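Local coordinates for protein ULam111 (Flavobacterium sp., PDB 5WUT) that probably hydrolyses the beta-1,3-glucosidic bonds of laminarin, as a laminarinase of glycoside hydrolase family 16 with a beta-jelly-roll fold, at residues L91-G96 and T155-F160; M206-N211 and P215-A220. One frame throughout, in Å; residues are numbered along the deposited sequence.

Contact 1: L91-G96 and T155-F160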
loop_
_atom_site.group_PDB
_atom_site.type_symbol
_atom_site.label_atom_id
_atom_site.label_comp_id
_atom_site.label_asym_id
_atom_site.label_seq_id
_atom_site.Cartn_x
_atom_site.Cartn_y
_atom_site.Cartn_z
ATOM N N LEU A 91 10.949 -3.788 -11.884
ATOM C CA LEU A 91 11.474 -5.112 -11.550
ATOM C C LEU A 91 11.795 -5.980 -12.759
ATOM O O LEU A 91 11.124 -5.862 -13.789
ATOM C CB LEU A 91 10.464 -5.866 -10.688
ATOM C CG LEU A 91 10.144 -5.259 -9.328
ATOM C CD1 LEU A 91 8.947 -5.983 -8.700
ATOM C CD2 LEU A 91 11.376 -5.343 -8.435
ATOM N N PRO A 92 12.805 -6.854 -12.618
ATOM C CA PRO A 92 12.956 -7.993 -13.529
ATOM C C PRO A 92 11.902 -9.021 -13.163
ATOM O O PRO A 92 11.351 -8.948 -12.061
ATOM C CB PRO A 92 14.354 -8.517 -13.218
ATOM C CG PRO A 92 14.467 -8.277 -11.731
ATOM C CD PRO A 92 13.746 -6.946 -11.488
ATOM N N VAL A 93 11.631 -9.985 -14.038
ATOM C CA VAL A 93 10.615 -10.976 -13.725
ATOM C C VAL A 93 11.104 -12.370 -14.064
ATOM O O VAL A 93 11.930 -12.547 -14.956
ATOM C CB VAL A 93 9.303 -10.698 -14.484
ATOM C CG1 VAL A 93 8.712 -9.368 -14.048
ATOM C CG2 VAL A 93 9.550 -10.666 -15.968
ATOM N N GLY A 94 10.611 -13.357 -13.326
ATOM C CA GLY A 94 10.879 -14.745 -13.664
ATOM C C GLY A 94 11.476 -15.544 -12.528
ATOM O O GLY A 94 12.098 -15.001 -11.608
ATOM N N LYS A 95 11.289 -16.858 -12.588
ATOM C CA LYS A 95 11.741 -17.719 -11.508
ATOM C C LYS A 95 13.264 -17.757 -11.394
ATOM O O LYS A 95 13.956 -18.125 -12.346
ATOM C CB LYS A 95 11.198 -19.137 -11.696
ATOM C CG LYS A 95 11.588 -20.081 -10.574
ATOM C CD LYS A 95 11.025 -21.486 -10.804
ATOM C CE LYS A 95 11.643 -22.130 -12.018
ATOM N NZ LYS A 95 11.438 -23.614 -12.031
ATOM N N GLY A 96 13.771 -17.375 -10.226
ATOM C CA GLY A 96 15.197 -17.416 -9.953
ATOM C C GLY A 96 15.833 -16.045 -9.788
ATOM O O GLY A 96 16.909 -15.936 -9.222
ATOM N N THR A 155 0.127 -5.721 -8.936
ATOM C CA THR A 155 0.617 -4.877 -10.011
ATOM C C THR A 155 2.116 -4.591 -9.935
ATOM O O THR A 155 2.619 -3.796 -10.718
ATOM C CB THR A 155 -0.086 -3.501 -10.004
ATOM O OG1 THR A 155 0.049 -2.923 -8.702
ATOM C CG2 THR A 155 -1.552 -3.648 -10.332
ATOM N N ILE A 156 2.840 -5.224 -9.014
ATOM C CA ILE A 156 4.212 -4.765 -8.757
ATOM C C ILE A 156 5.150 -4.955 -9.959
ATOM O O ILE A 156 6.098 -4.191 -10.132
ATOM C CB ILE A 156 4.821 -5.461 -7.499
ATOM C CG1 ILE A 156 5.985 -4.633 -6.920
ATOM C CG2 ILE A 156 5.225 -6.914 -7.787
ATOM C CD1 ILE A 156 5.546 -3.329 -6.242
ATOM N N GLU A 157 4.869 -5.942 -10.800
ATOM C CA GLU A 157 5.682 -6.185 -11.986
ATOM C C GLU A 157 5.411 -5.172 -13.104
ATOM O O GLU A 157 6.149 -5.130 -14.095
ATOM C CB GLU A 157 5.445 -7.605 -12.511
ATOM C CG GLU A 157 5.984 -8.727 -11.638
ATOM C CD GLU A 157 5.024 -9.169 -10.552
ATOM O OE1 GLU A 157 3.875 -8.650 -10.510
ATOM O OE2 GLU A 157 5.411 -10.041 -9.736
ATOM N N GLN A 158 4.351 -4.376 -12.968
ATOM C CA GLN A 158 3.979 -3.415 -14.014
ATOM C C GLN A 158 4.573 -2.047 -13.745
ATOM O O GLN A 158 4.257 -1.431 -12.729
ATOM C CB GLN A 158 2.452 -3.277 -14.115
ATOM C CG GLN A 158 1.700 -4.559 -14.445
ATOM C CD GLN A 158 0.221 -4.474 -14.083
ATOM O OE1 GLN A 158 -0.412 -3.430 -14.245
ATOM N NE2 GLN A 158 -0.335 -5.576 -13.584
ATOM N N GLY A 159 5.405 -1.562 -14.663
ATOM C CA GLY A 159 5.927 -0.208 -14.577
ATOM C C GLY A 159 6.852 0.027 -13.400
ATOM O O GLY A 159 7.386 -0.921 -12.814
ATOM N N PHE A 160 7.015 1.300 -13.042
ATOM C CA PHE A 160 7.851 1.699 -11.903
ATOM C C PHE A 160 7.020 1.846 -10.623
ATOM O O PHE A 160 5.868 2.277 -10.668
ATOM C CB PHE A 160 8.586 3.018 -12.205
ATOM C CG PHE A 160 9.756 2.851 -13.137
ATOM C CD1 PHE A 160 9.550 2.703 -14.505
ATOM C CD2 PHE A 160 11.060 2.818 -12.645
ATOM C CE1 PHE A 160 10.624 2.522 -15.376
ATOM C CE2 PHE A 160 12.142 2.637 -13.509
ATOM C CZ PHE A 160 11.918 2.494 -14.879
HETATM O O HOH W 1 8.092 -3.199 -11.666
HETATM O O HOH W 2 8.721 -5.067 -14.981
#
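Leu91 meets Ile156 where two loops of irregular backbone come together, the closest CA atoms being those of Leu91 and Glu157, 5.9 Å apart. The second loop folds into a type I turn, closed by a bond from Gln158 N to Thr155 O, and two waters link the backbones. One molecule accepts from Leu91 N at 2.9 Å and donates to both Ile156 O and Gly159 O, so three main-chain groups share a single bridge. A second water reaches Leu91 O and, at 2.7 Å, Glu157 O. Leu91 sends CD1 against the flank of Ile156, 3.7 Å from both its O and its CG1, with CG2 of the same isoleucine close behind. Beside this pair, Val93 CG1 rests on Glu157 CG at 3.7 Å. The glutamate chain bends at its second torsion (chi2 86°), leaving its aliphatic part to the valine while OE2 is bound by Tyr124 OH and His130 N. Leu91 and Ile156 both pack on Tyr163 of strand 161-167. The contact thus joins the loop between strands 83-90 and 97-105 to the one entering strand 161-167, the antiparallel neighbour of strand 83-90.

Contact 2: M206-N211 and P215-A220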
loop_
_atom_site.group_PDB
_atom_site.type_symbol
_atom_site.label_atom_id
_atom_site.label_comp_id
_atom_site.label_asym_id
_atom_site.label_seq_id
_atom_site.Cartn_x
_atom_site.Cartn_y
_atom_site.Cartn_z
ATOM N N MET A 206 21.367 -7.487 -8.323
ATOM C CA MET A 206 20.404 -8.481 -8.777
ATOM C C MET A 206 21.067 -9.850 -8.758
ATOM O O MET A 206 21.997 -10.126 -9.531
ATOM C CB MET A 206 19.850 -8.134 -10.161
ATOM C CG MET A 206 18.963 -9.239 -10.746
ATOM S SD MET A 206 17.927 -8.772 -12.152
ATOM C CE MET A 206 19.074 -7.816 -13.142
ATOM N N ALA A 207 20.640 -10.684 -7.819
ATOM C CA ALA A 207 21.168 -12.036 -7.695
ATOM C C ALA A 207 20.352 -13.063 -8.510
ATOM O O ALA A 207 19.236 -12.797 -8.959
ATOM C CB ALA A 207 21.223 -12.442 -6.239
ATOM N N ILE A 208 20.953 -14.229 -8.725
ATOM C CA ILE A 208 20.346 -15.306 -9.488
ATOM C C ILE A 208 20.428 -16.606 -8.704
ATOM O O ILE A 208 21.518 -17.024 -8.314
ATOM C CB ILE A 208 21.051 -15.497 -10.844
ATOM C CG1 ILE A 208 20.873 -14.237 -11.691
ATOM C CG2 ILE A 208 20.517 -16.764 -11.551
ATOM C CD1 ILE A 208 21.808 -14.167 -12.900
ATOM N N GLY A 209 19.275 -17.211 -8.431
ATOM C CA GLY A 209 19.236 -18.487 -7.729
ATOM C C GLY A 209 19.690 -18.401 -6.291
ATOM O O GLY A 209 19.553 -17.358 -5.667
ATOM N N GLY A 210 20.227 -19.498 -5.759
ATOM C CA GLY A 210 20.678 -19.479 -4.383
ATOM C C GLY A 210 19.635 -19.797 -3.328
ATOM O O GLY A 210 18.481 -20.121 -3.635
ATOM N N ASN A 211 20.055 -19.663 -2.074
ATOM C CA ASN A 211 19.261 -20.080 -0.934
ATOM C C ASN A 211 17.980 -19.263 -0.780
ATOM O O ASN A 211 16.964 -19.776 -0.310
ATOM C CB ASN A 211 20.129 -19.938 0.330
ATOM C CG ASN A 211 19.357 -20.170 1.623
ATOM O OD1 ASN A 211 18.669 -21.171 1.767
ATOM N ND2 ASN A 211 19.506 -19.254 2.579
ATOM N N PRO A 215 16.239 -22.268 -4.963
ATOM C CA PRO A 215 17.402 -22.563 -5.818
ATOM C C PRO A 215 17.095 -22.758 -7.301
ATOM O O PRO A 215 18.018 -22.691 -8.118
ATOM C CB PRO A 215 17.926 -23.875 -5.234
ATOM C CG PRO A 215 16.703 -24.536 -4.681
ATOM C CD PRO A 215 15.885 -23.404 -4.095
ATOM N N GLU A 216 15.832 -22.984 -7.648
ATOM C CA GLU A 216 15.464 -23.189 -9.042
ATOM C C GLU A 216 15.546 -21.918 -9.862
ATOM O O GLU A 216 15.112 -20.856 -9.415
ATOM C CB GLU A 216 14.053 -23.766 -9.146
ATOM C CG GLU A 216 13.940 -25.165 -8.575
ATOM C CD GLU A 216 15.012 -26.104 -9.104
ATOM O OE1 GLU A 216 15.243 -26.133 -10.337
ATOM O OE2 GLU A 216 15.634 -26.806 -8.280
ATOM N N VAL A 217 16.119 -22.042 -11.057
ATOM C CA VAL A 217 16.224 -20.927 -11.988
ATOM C C VAL A 217 15.681 -21.345 -13.346
ATOM O O VAL A 217 16.120 -22.347 -13.925
ATOM C CB VAL A 217 17.678 -20.430 -12.152
ATOM C CG1 VAL A 217 17.751 -19.321 -13.195
ATOM C CG2 VAL A 217 18.224 -19.918 -10.838
ATOM N N ASP A 218 14.725 -20.576 -13.847
ATOM C CA ASP A 218 14.190 -20.745 -15.193
ATOM C C ASP A 218 15.098 -20.040 -16.201
ATOM O O ASP A 218 15.031 -18.823 -16.372
ATOM C CB ASP A 218 12.762 -20.198 -15.250
ATOM C CG ASP A 218 12.151 -20.245 -16.643
ATOM O OD1 ASP A 218 12.766 -20.827 -17.565
ATOM O OD2 ASP A 218 11.020 -19.720 -16.804
ATOM N N ASP A 219 15.946 -20.804 -16.882
ATOM C CA ASP A 219 16.952 -20.191 -17.744
ATOM C C ASP A 219 16.358 -19.494 -18.971
ATOM O O ASP A 219 17.042 -18.721 -19.639
ATOM C CB ASP A 219 17.977 -21.242 -18.184
ATOM C CG ASP A 219 18.902 -21.662 -17.055
ATOM O OD1 ASP A 219 19.195 -20.831 -16.169
ATOM O OD2 ASP A 219 19.332 -22.840 -17.040
ATOM N N ALA A 220 15.088 -19.743 -19.264
ATOM C CA ALA A 220 14.442 -19.087 -20.394
ATOM C C ALA A 220 14.209 -17.595 -20.132
ATOM O O ALA A 220 13.950 -16.835 -21.069
ATOM C CB ALA A 220 13.122 -19.761 -20.715
HETATM O O HOH W 3 20.728 -21.707 -7.574
#
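Val217 turns both of its methyls to the end of strand 200-208: with CG1 anti to the backbone N (chi1 177°), CG2 stands beside that N and reaches Gly209. In Ile208 the first torsion (chi1 -64°) puts CG2, rather than the longer CG1 branch, anti to the backbone N, and this methyl meets the valine. The two side chains cross at nearly a right angle, Ile208 CG2 lying 4.0 Å from Val217 CG2. Next to them Val217 CG2 sits 3.6 Å from Gly209 CA, a close approach to bare backbone at a residue of positive phi (67°). The polar half of the contact lies around Gly210 and Pro215. Gly210 O is 3.4 Å from Pro215 CA in a CA-H...O contact, and a cis peptide precedes the proline. A water accepts from Gly210 N at 2.9 Å and donates to Pro215 O, an oxygen that also receives a bond from Arg41 NH2. Because Pro215 N carries no proton, Gly210 O gains from this proline only the CA-H...O contact, and the polar link between the two residues runs through the water from Gly210 N to Pro215 O.

Overall arrangement
Contact 1 closes before contact 2 opens along the chain, and their centres lie 15 Å apart, each about 15 to 16 Å from the centre of the chain in the family 16 jelly roll. Segment 91-96 connects them. Gly96 O and Gly209 N, 2.8 Å apart, probably form a hydrogen bond, as do Lys95 O and Asp218 N, so the far end of this loop is tied to both halves of contact 2. Nearer contact 1, Pro92 packs on Met206. The strands that contain or adjoin these segments are also paired: 83-90 with both 161-167 and 224-234, and 97-105 with 200-208. Segments distant in sequence are thereby fastened together where neighbouring strands begin and end.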